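Local coordinates for beta-lactamase-like protein (Novosphingobium pentaromativorans US6-1, PDB 6AUF) that probably hydrolyses the amide bond of beta-lactam antibiotics, as a metallo-beta-lactamase of the B3 type with two zinc ions in its active site, at residues Glu108-Ala113 against Gly150-Phe155; Pro183-Gly188 against Ser211-Ser216. All blocks are in the same frame, centred on the assembly; numbering follows the deposited sequence.

Interaction 1: residues Glu108-Ala113 against Gly150-Phe155; sequences EHHDHA and GLIEGF. With ZN (zinc ion), chain C; ZN (zinc ion), chain B.
Phe155 and His110 bring the loop 150-155 against the HxHxDH zinc motif of the metallo-beta-lactamase fold, which runs from a loop into the short helix 110-113. The aromatic packing centres on Phe155, a large flat side chain wide enough to touch the backbone of Glu108, His110 and Ala113 at once. Its CE1 meets Glu108 O at 3.3 Å, the oxygen lying at the ring edge near its plane. CD1 lies 3.7 Å from His110 CA, and farther round the ring CD2 and CE2 lie obliquely by Ala113 O, with the alanine methyl farther off.

A second group of contacts surrounds the imidazole of His110. Glu153 crosses it at about a right angle: its CG sits 4.0 Å from the ring centroid over one face, a CH-pi contact, while OE2 of the same side chain stands above the rim. Ring and carboxylate planes are 51° apart, so this is no flat stack. With chi1 50°, Glu153 CG lies between its backbone N and carbonyl carbon, and the extended chain beyond reaches over the ring. Asp111 OD1 lies over the ring face opposite Glu153. Ile152 adds an aliphatic neighbour at the edge, with CG1 4.2 Å from His110 CD2.

Backbone bonds and metal bonds fix the motif itself. His109, the N-cap residue, accepts from both His112 N and Ala113 N through its carbonyl oxygen. Asp146 holds its ring through NE2, leaving ND1 to bind one zinc ion at 1.9 Å. The other zinc is bound by His251, Asp111 OD2 at 2.3 Å and His112 NE2 at 2.0 Å, among others.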
ATOM      1  N   GLU A 108       6.548   5.113   1.337  1.00 56.88           N
ATOM      2  CA  GLU A 108       7.974   5.085   1.018  1.00 54.63           C
ATOM      3  C   GLU A 108       8.820   4.503   2.144  1.00 52.36           C
ATOM      4  O   GLU A 108       9.941   4.954   2.394  1.00 54.65           O
ATOM      5  CB  GLU A 108       8.440   6.494   0.653  1.00 56.70           C
ATOM      6  CG  GLU A 108       8.511   7.513   1.816  1.00 53.93           C
ATOM      7  CD  GLU A 108       7.192   8.213   2.116  1.00 51.12           C
ATOM      8  OE1 GLU A 108       7.230   9.308   2.726  1.00 53.23           O
ATOM      9  OE2 GLU A 108       6.128   7.679   1.742  1.00 47.19           O
ATOM     10  N   HIS A 109       8.318   3.482   2.822  1.00 58.44           N
ATOM     11  CA  HIS A 109       9.058   2.801   3.873  1.00 57.23           C
ATOM     12  C   HIS A 109       9.594   1.467   3.369  1.00 58.86           C
ATOM     13  O   HIS A 109       9.052   0.888   2.426  1.00 67.57           O
ATOM     14  CB  HIS A 109       8.174   2.612   5.102  1.00 54.22           C
ATOM     15  CG  HIS A 109       7.855   3.899   5.803  1.00 64.13           C
ATOM     16  ND1 HIS A 109       6.761   4.052   6.627  1.00 59.92           N
ATOM     17  CD2 HIS A 109       8.489   5.097   5.797  1.00 57.45           C
ATOM     18  CE1 HIS A 109       6.739   5.280   7.104  1.00 51.58           C
ATOM     19  NE2 HIS A 109       7.778   5.935   6.618  1.00 53.35           N
ATOM     20  N   HIS A 110      10.678   0.998   4.004  1.00 59.93           N
ATOM     21  CA  HIS A 110      11.404  -0.182   3.521  1.00 67.14           C
ATOM     22  C   HIS A 110      10.534  -1.435   3.526  1.00 69.48           C
ATOM     23  O   HIS A 110      10.685  -2.307   2.662  1.00 58.18           O
ATOM     24  CB  HIS A 110      12.631  -0.432   4.388  1.00 66.65           C
ATOM     25  CG  HIS A 110      12.281  -0.889   5.764  1.00 76.54           C
ATOM     26  ND1 HIS A 110      12.107  -2.216   6.084  1.00 79.36           N
ATOM     27  CD2 HIS A 110      11.990  -0.191   6.887  1.00 79.54           C
ATOM     28  CE1 HIS A 110      11.768  -2.319   7.356  1.00 80.18           C
ATOM     29  NE2 HIS A 110      11.692  -1.105   7.866  1.00 80.76           N
ATOM     30  N   ASP A 111       9.647  -1.567   4.516  1.00 71.45           N
ATOM     31  CA  ASP A 111       8.831  -2.771   4.620  1.00 72.57           C
ATOM     32  C   ASP A 111       7.854  -2.901   3.459  1.00 66.56           C
ATOM     33  O   ASP A 111       7.359  -4.004   3.197  1.00 59.57           O
ATOM     34  CB  ASP A 111       8.064  -2.761   5.939  1.00 72.69           C
ATOM     35  CG  ASP A 111       7.363  -1.442   6.168  1.00 74.35           C
ATOM     36  OD1 ASP A 111       7.995  -0.406   5.863  1.00 81.18           O
ATOM     37  OD2 ASP A 111       6.194  -1.433   6.620  1.00 54.30           O
ATOM     38  N   HIS A 112       7.545  -1.800   2.775  1.00 56.41           N
ATOM     39  CA  HIS A 112       6.623  -1.851   1.652  1.00 65.17           C
ATOM     40  C   HIS A 112       7.297  -1.690   0.304  1.00 70.04           C
ATOM     41  O   HIS A 112       6.821  -2.250  -0.685  1.00 73.26           O
ATOM     42  CB  HIS A 112       5.552  -0.770   1.801  1.00 60.32           C
ATOM     43  CG  HIS A 112       4.745  -0.901   3.047  1.00 66.38           C
ATOM     44  ND1 HIS A 112       3.645  -1.728   3.137  1.00 69.50           N
ATOM     45  CD2 HIS A 112       4.883  -0.325   4.264  1.00 65.81           C
ATOM     46  CE1 HIS A 112       3.135  -1.647   4.351  1.00 66.97           C
ATOM     47  NE2 HIS A 112       3.865  -0.800   5.053  1.00 74.14           N
ATOM     48  N   ALA A 113       8.387  -0.934   0.247  1.00 68.19           N
ATOM     49  CA  ALA A 113       9.076  -0.639  -0.999  1.00 74.29           C
ATOM     50  C   ALA A 113      10.523  -1.099  -0.948  1.00 69.79           C
ATOM     51  O   ALA A 113      11.297  -0.791  -1.863  1.00 76.21           O
ATOM     52  CB  ALA A 113       8.989   0.867  -1.314  1.00 50.86           C
ATOM     53  N   GLY A 150      14.653   9.919  12.424  1.00 94.63           N
ATOM     54  CA  GLY A 150      15.456   8.860  11.841  1.00 97.84           C
ATOM     55  C   GLY A 150      15.419   7.575  12.647  1.00105.98           C
ATOM     56  O   GLY A 150      16.447   6.937  12.895  1.00110.19           O
ATOM     57  N   LEU A 151      14.212   7.207  13.075  1.00110.15           N
ATOM     58  CA  LEU A 151      13.976   5.869  13.608  1.00114.94           C
ATOM     59  C   LEU A 151      14.024   4.831  12.492  1.00115.00           C
ATOM     60  O   LEU A 151      14.849   3.910  12.514  1.00118.20           O
ATOM     61  CB  LEU A 151      12.628   5.839  14.338  1.00109.08           C
ATOM     62  CG  LEU A 151      11.728   4.601  14.286  1.00 98.49           C
ATOM     63  CD1 LEU A 151      12.148   3.556  15.324  1.00106.35           C
ATOM     64  CD2 LEU A 151      10.269   5.008  14.477  1.00 80.95           C
ATOM     65  N   ILE A 152      13.161   4.987  11.487  1.00114.98           N
ATOM     66  CA  ILE A 152      13.063   4.020  10.402  1.00114.69           C
ATOM     67  C   ILE A 152      14.368   3.981   9.604  1.00110.92           C
ATOM     68  O   ILE A 152      15.121   4.962   9.536  1.00113.68           O
ATOM     69  CB  ILE A 152      11.852   4.374   9.511  1.00111.10           C
ATOM     70  CG1 ILE A 152      11.012   3.127   9.191  1.00103.07           C
ATOM     71  CG2 ILE A 152      12.296   5.114   8.246  1.00109.44           C
ATOM     72  CD1 ILE A 152      10.337   2.507  10.400  1.00 97.08           C
ATOM     73  N   GLU A 153      14.642   2.825   9.005  1.00100.41           N
ATOM     74  CA  GLU A 153      15.822   2.596   8.182  1.00101.16           C
ATOM     75  C   GLU A 153      15.487   2.783   6.702  1.00 99.29           C
ATOM     76  O   GLU A 153      14.327   2.910   6.308  1.00 90.55           O
ATOM     77  CB  GLU A 153      16.373   1.188   8.426  1.00107.38           C
ATOM     78  CG  GLU A 153      15.305   0.106   8.317  1.00108.32           C
ATOM     79  CD  GLU A 153      15.857  -1.224   7.859  1.00123.35           C
ATOM     80  OE1 GLU A 153      16.630  -1.846   8.620  1.00131.98           O
ATOM     81  OE2 GLU A 153      15.526  -1.643   6.728  1.00126.67           O
ATOM     82  N   GLY A 154      16.533   2.783   5.873  1.00106.36           N
ATOM     83  CA  GLY A 154      16.390   3.037   4.457  1.00104.07           C
ATOM     84  C   GLY A 154      16.376   1.765   3.624  1.00100.51           C
ATOM     85  O   GLY A 154      16.396   0.647   4.132  1.00108.48           O
ATOM     86  N   PHE A 155      16.343   1.962   2.311  1.00 91.60           N
ATOM     87  CA  PHE A 155      16.310   0.858   1.362  1.00 81.53           C
ATOM     88  C   PHE A 155      16.977   1.311   0.076  1.00 81.20           C
ATOM     89  O   PHE A 155      17.274   2.498  -0.099  1.00 89.18           O
ATOM     90  CB  PHE A 155      14.877   0.392   1.095  1.00 68.24           C
ATOM     91  CG  PHE A 155      13.982   1.474   0.627  1.00 69.32           C
ATOM     92  CD1 PHE A 155      13.334   2.292   1.539  1.00 72.75           C
ATOM     93  CD2 PHE A 155      13.797   1.696  -0.728  1.00 75.50           C
ATOM     94  CE1 PHE A 155      12.502   3.317   1.107  1.00 74.41           C
ATOM     95  CE2 PHE A 155      12.966   2.711  -1.171  1.00 77.73           C
ATOM     96  CZ  PHE A 155      12.316   3.528  -0.248  1.00 77.73           C
TER
HETATM   97 ZN    ZN C 402       5.181   3.046   6.979  1.00 53.85          ZN
HETATM   98 ZN    ZN B 401       3.976  -0.793   7.017  1.00 63.80          ZN

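Interaction 2: residues Pro183-Gly188 against Ser211-Ser216; sequences PAHSPG and SATTIS. With ZN (zinc ion), chain C.
His185 is gripped by Thr213 while it binds zinc, in a pairing of two active-site loops of the metallo-beta-lactamase fold, one following strand 175-181 and the other strand 203-208. Histidine suits the place because its two nitrogens can serve different tasks: NE2 offers its lone pair to the metal at 2.1 Å, and the ND1 N-H donates a hydrogen bond to Thr213 O at 2.9 Å. That bond is bent, 145° at the hydrogen, but it arrives on a lone pair in the carbonyl plane. A weak second bond runs from ND1 to Thr213 OG1, which also hydrogen-bonds a citrate, probably from the crystallisation liquor; the threonine side chain lies alongside the imidazole and points the same way. With CG anti to the backbone N (chi1 163°), the ring of His185 reaches toward the other loop, where Ser211 CB covers one face at 4.2 Å from the centroid.

Farther out, two waters tie the backbones together. One accepts from His185 N and donates to Ser211 O; the other accepts from Ile215 N and donates to His185 O. The small Ala212, its CA 4.8 Å from His185 CA, suits this close approach. Ala184 also touches Leu236 of helix 226-241. Thr214 CG2, its methyl branch, rests 3.6 Å from Ala184 O.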
ATOM      1  N   PRO A 183      -1.587  11.785   2.565  1.00 51.03           N
ATOM      2  CA  PRO A 183      -0.369  11.826   3.393  1.00 49.78           C
ATOM      3  C   PRO A 183      -0.602  11.704   4.892  1.00 51.20           C
ATOM      4  O   PRO A 183       0.004  12.454   5.667  1.00 42.45           O
ATOM      5  CB  PRO A 183       0.236  13.197   3.044  1.00 40.87           C
ATOM      6  CG  PRO A 183      -0.540  13.669   1.824  1.00 50.51           C
ATOM      7  CD  PRO A 183      -1.897  13.115   2.022  1.00 49.48           C
ATOM      8  N   ALA A 184      -1.448  10.751   5.313  1.00 46.53           N
ATOM      9  CA  ALA A 184      -1.731  10.583   6.732  1.00 34.87           C
ATOM     10  C   ALA A 184      -0.578   9.905   7.461  1.00 46.18           C
ATOM     11  O   ALA A 184      -0.215  10.318   8.566  1.00 56.53           O
ATOM     12  CB  ALA A 184      -3.024   9.803   6.920  1.00 34.42           C
ATOM     13  N   HIS A 185       0.021   8.881   6.860  1.00 44.78           N
ATOM     14  CA  HIS A 185       0.979   8.047   7.572  1.00 48.47           C
ATOM     15  C   HIS A 185       2.407   8.507   7.343  1.00 48.63           C
ATOM     16  O   HIS A 185       3.248   8.376   8.241  1.00 49.99           O
ATOM     17  CB  HIS A 185       0.799   6.572   7.156  1.00 41.26           C
ATOM     18  CG  HIS A 185       1.968   5.691   7.500  1.00 46.47           C
ATOM     19  ND1 HIS A 185       2.162   5.152   8.755  1.00 52.35           N
ATOM     20  CD2 HIS A 185       3.019   5.278   6.753  1.00 50.67           C
ATOM     21  CE1 HIS A 185       3.275   4.440   8.766  1.00 43.05           C
ATOM     22  NE2 HIS A 185       3.812   4.499   7.563  1.00 58.32           N
ATOM     23  N   SER A 186       2.684   9.043   6.163  1.00 50.46           N
ATOM     24  CA  SER A 186       3.993   9.558   5.796  1.00 48.24           C
ATOM     25  C   SER A 186       3.789  10.672   4.786  1.00 48.12           C
ATOM     26  O   SER A 186       2.696  10.823   4.225  1.00 55.78           O
ATOM     27  CB  SER A 186       4.865   8.458   5.193  1.00 53.11           C
ATOM     28  OG  SER A 186       4.374   8.144   3.902  1.00 55.41           O
ATOM     29  N   PRO A 187       4.823  11.461   4.504  1.00 51.64           N
ATOM     30  CA  PRO A 187       4.648  12.519   3.499  1.00 46.42           C
ATOM     31  C   PRO A 187       4.316  11.989   2.119  1.00 48.59           C
ATOM     32  O   PRO A 187       3.511  12.609   1.404  1.00 46.34           O
ATOM     33  CB  PRO A 187       5.994  13.252   3.534  1.00 52.02           C
ATOM     34  CG  PRO A 187       6.472  13.047   4.941  1.00 60.89           C
ATOM     35  CD  PRO A 187       6.064  11.638   5.279  1.00 58.65           C
ATOM     36  N   GLY A 188       4.908  10.858   1.722  1.00 49.29           N
ATOM     37  CA  GLY A 188       4.759  10.304   0.394  1.00 43.42           C
ATOM     38  C   GLY A 188       3.597   9.348   0.230  1.00 51.49           C
ATOM     39  O   GLY A 188       3.452   8.733  -0.834  1.00 55.84           O
ATOM     40  N   SER A 211      -1.499   2.477   4.531  1.00 49.34           N
ATOM     41  CA  SER A 211      -1.457   2.606   5.986  1.00 48.64           C
ATOM     42  C   SER A 211      -1.834   4.028   6.380  1.00 52.57           C
ATOM     43  O   SER A 211      -1.454   4.991   5.708  1.00 50.18           O
ATOM     44  CB  SER A 211      -0.059   2.285   6.517  1.00 50.66           C
ATOM     45  OG  SER A 211       0.502   1.192   5.822  1.00 64.98           O
ATOM     46  N   ALA A 212      -2.579   4.168   7.477  1.00 51.00           N
ATOM     47  CA  ALA A 212      -3.068   5.485   7.875  1.00 55.09           C
ATOM     48  C   ALA A 212      -2.689   5.824   9.312  1.00 54.53           C
ATOM     49  O   ALA A 212      -3.291   6.724   9.916  1.00 45.56           O
ATOM     50  CB  ALA A 212      -4.581   5.587   7.682  1.00 48.31           C
ATOM     51  N   THR A 213      -1.693   5.135   9.856  1.00 56.91           N
ATOM     52  CA  THR A 213      -1.322   5.282  11.255  1.00 63.99           C
ATOM     53  C   THR A 213      -0.409   6.485  11.422  1.00 63.12           C
ATOM     54  O   THR A 213       0.573   6.629  10.688  1.00 61.92           O
ATOM     55  CB  THR A 213      -0.626   4.006  11.740  1.00 65.43           C
ATOM     56  OG1 THR A 213       0.466   3.699  10.861  1.00 61.58           O
ATOM     57  CG2 THR A 213      -1.601   2.826  11.725  1.00 51.23           C
ATOM     58  N   THR A 214      -0.739   7.357  12.377  1.00 61.28           N
ATOM     59  CA  THR A 214       0.085   8.529  12.692  1.00 57.40           C
ATOM     60  C   THR A 214       1.025   8.163  13.830  1.00 59.48           C
ATOM     61  O   THR A 214       0.654   8.240  15.007  1.00 55.23           O
ATOM     62  CB  THR A 214      -0.778   9.720  13.084  1.00 55.74           C
ATOM     63  OG1 THR A 214      -1.664   9.325  14.139  1.00 53.59           O
ATOM     64  CG2 THR A 214      -1.573  10.256  11.882  1.00 42.58           C
ATOM     65  N   ILE A 215       2.249   7.777  13.484  1.00 57.58           N
ATOM     66  CA  ILE A 215       3.213   7.284  14.459  1.00 59.92           C
ATOM     67  C   ILE A 215       4.552   7.934  14.173  1.00 57.42           C
ATOM     68  O   ILE A 215       4.840   8.322  13.039  1.00 50.32           O
ATOM     69  CB  ILE A 215       3.333   5.737  14.436  1.00 57.96           C
ATOM     70  CG1 ILE A 215       3.661   5.231  13.029  1.00 55.52           C
ATOM     71  CG2 ILE A 215       2.052   5.085  14.986  1.00 50.35           C
ATOM     72  CD1 ILE A 215       3.637   3.694  12.891  1.00 57.68           C
ATOM     73  N   SER A 216       5.382   8.035  15.210  1.00 57.93           N
ATOM     74  CA  SER A 216       6.588   8.842  15.130  1.00 54.74           C
ATOM     75  C   SER A 216       7.676   8.238  15.992  1.00 59.59           C
ATOM     76  O   SER A 216       7.422   7.397  16.855  1.00 70.73           O
ATOM     77  CB  SER A 216       6.322  10.272  15.601  1.00 57.78           C
ATOM     78  OG  SER A 216       6.079  10.291  16.999  1.00 52.63           O
TER
HETATM   79 ZN    ZN C 402       5.181   3.046   6.979  1.00 53.85          ZN
HETATM   80  O   HOH W   1      -1.244   7.649   4.791  1.00 43.10           O
HETATM   81  O   HOH W   2       3.158   8.789  11.124  1.00 48.38           O

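How the interactions relate
Interactions 1 and 2, with centres about 13 Å apart, meet at one zinc ion: His109 of 108-113 and His185 of 183-188 bind it together with His107. The second zinc, 4.0 Å away between the two metal ZN atoms, is bound by Asp111 and His112 of interaction 1 with His251. Glu108 makes a further bridge. Its two carboxylate oxygens take separate partners in 183-188, with Glu108 OE2 2.8 Å from Ser186 OG and Glu108 OE1 3.0 Å from Gly188 N, both probable hydrogen bonds. The motif and the loop carrying His185 are thus joined through metal and carboxylate, while 150-155 covers the motif loop and 211-216 lines the site beside His185.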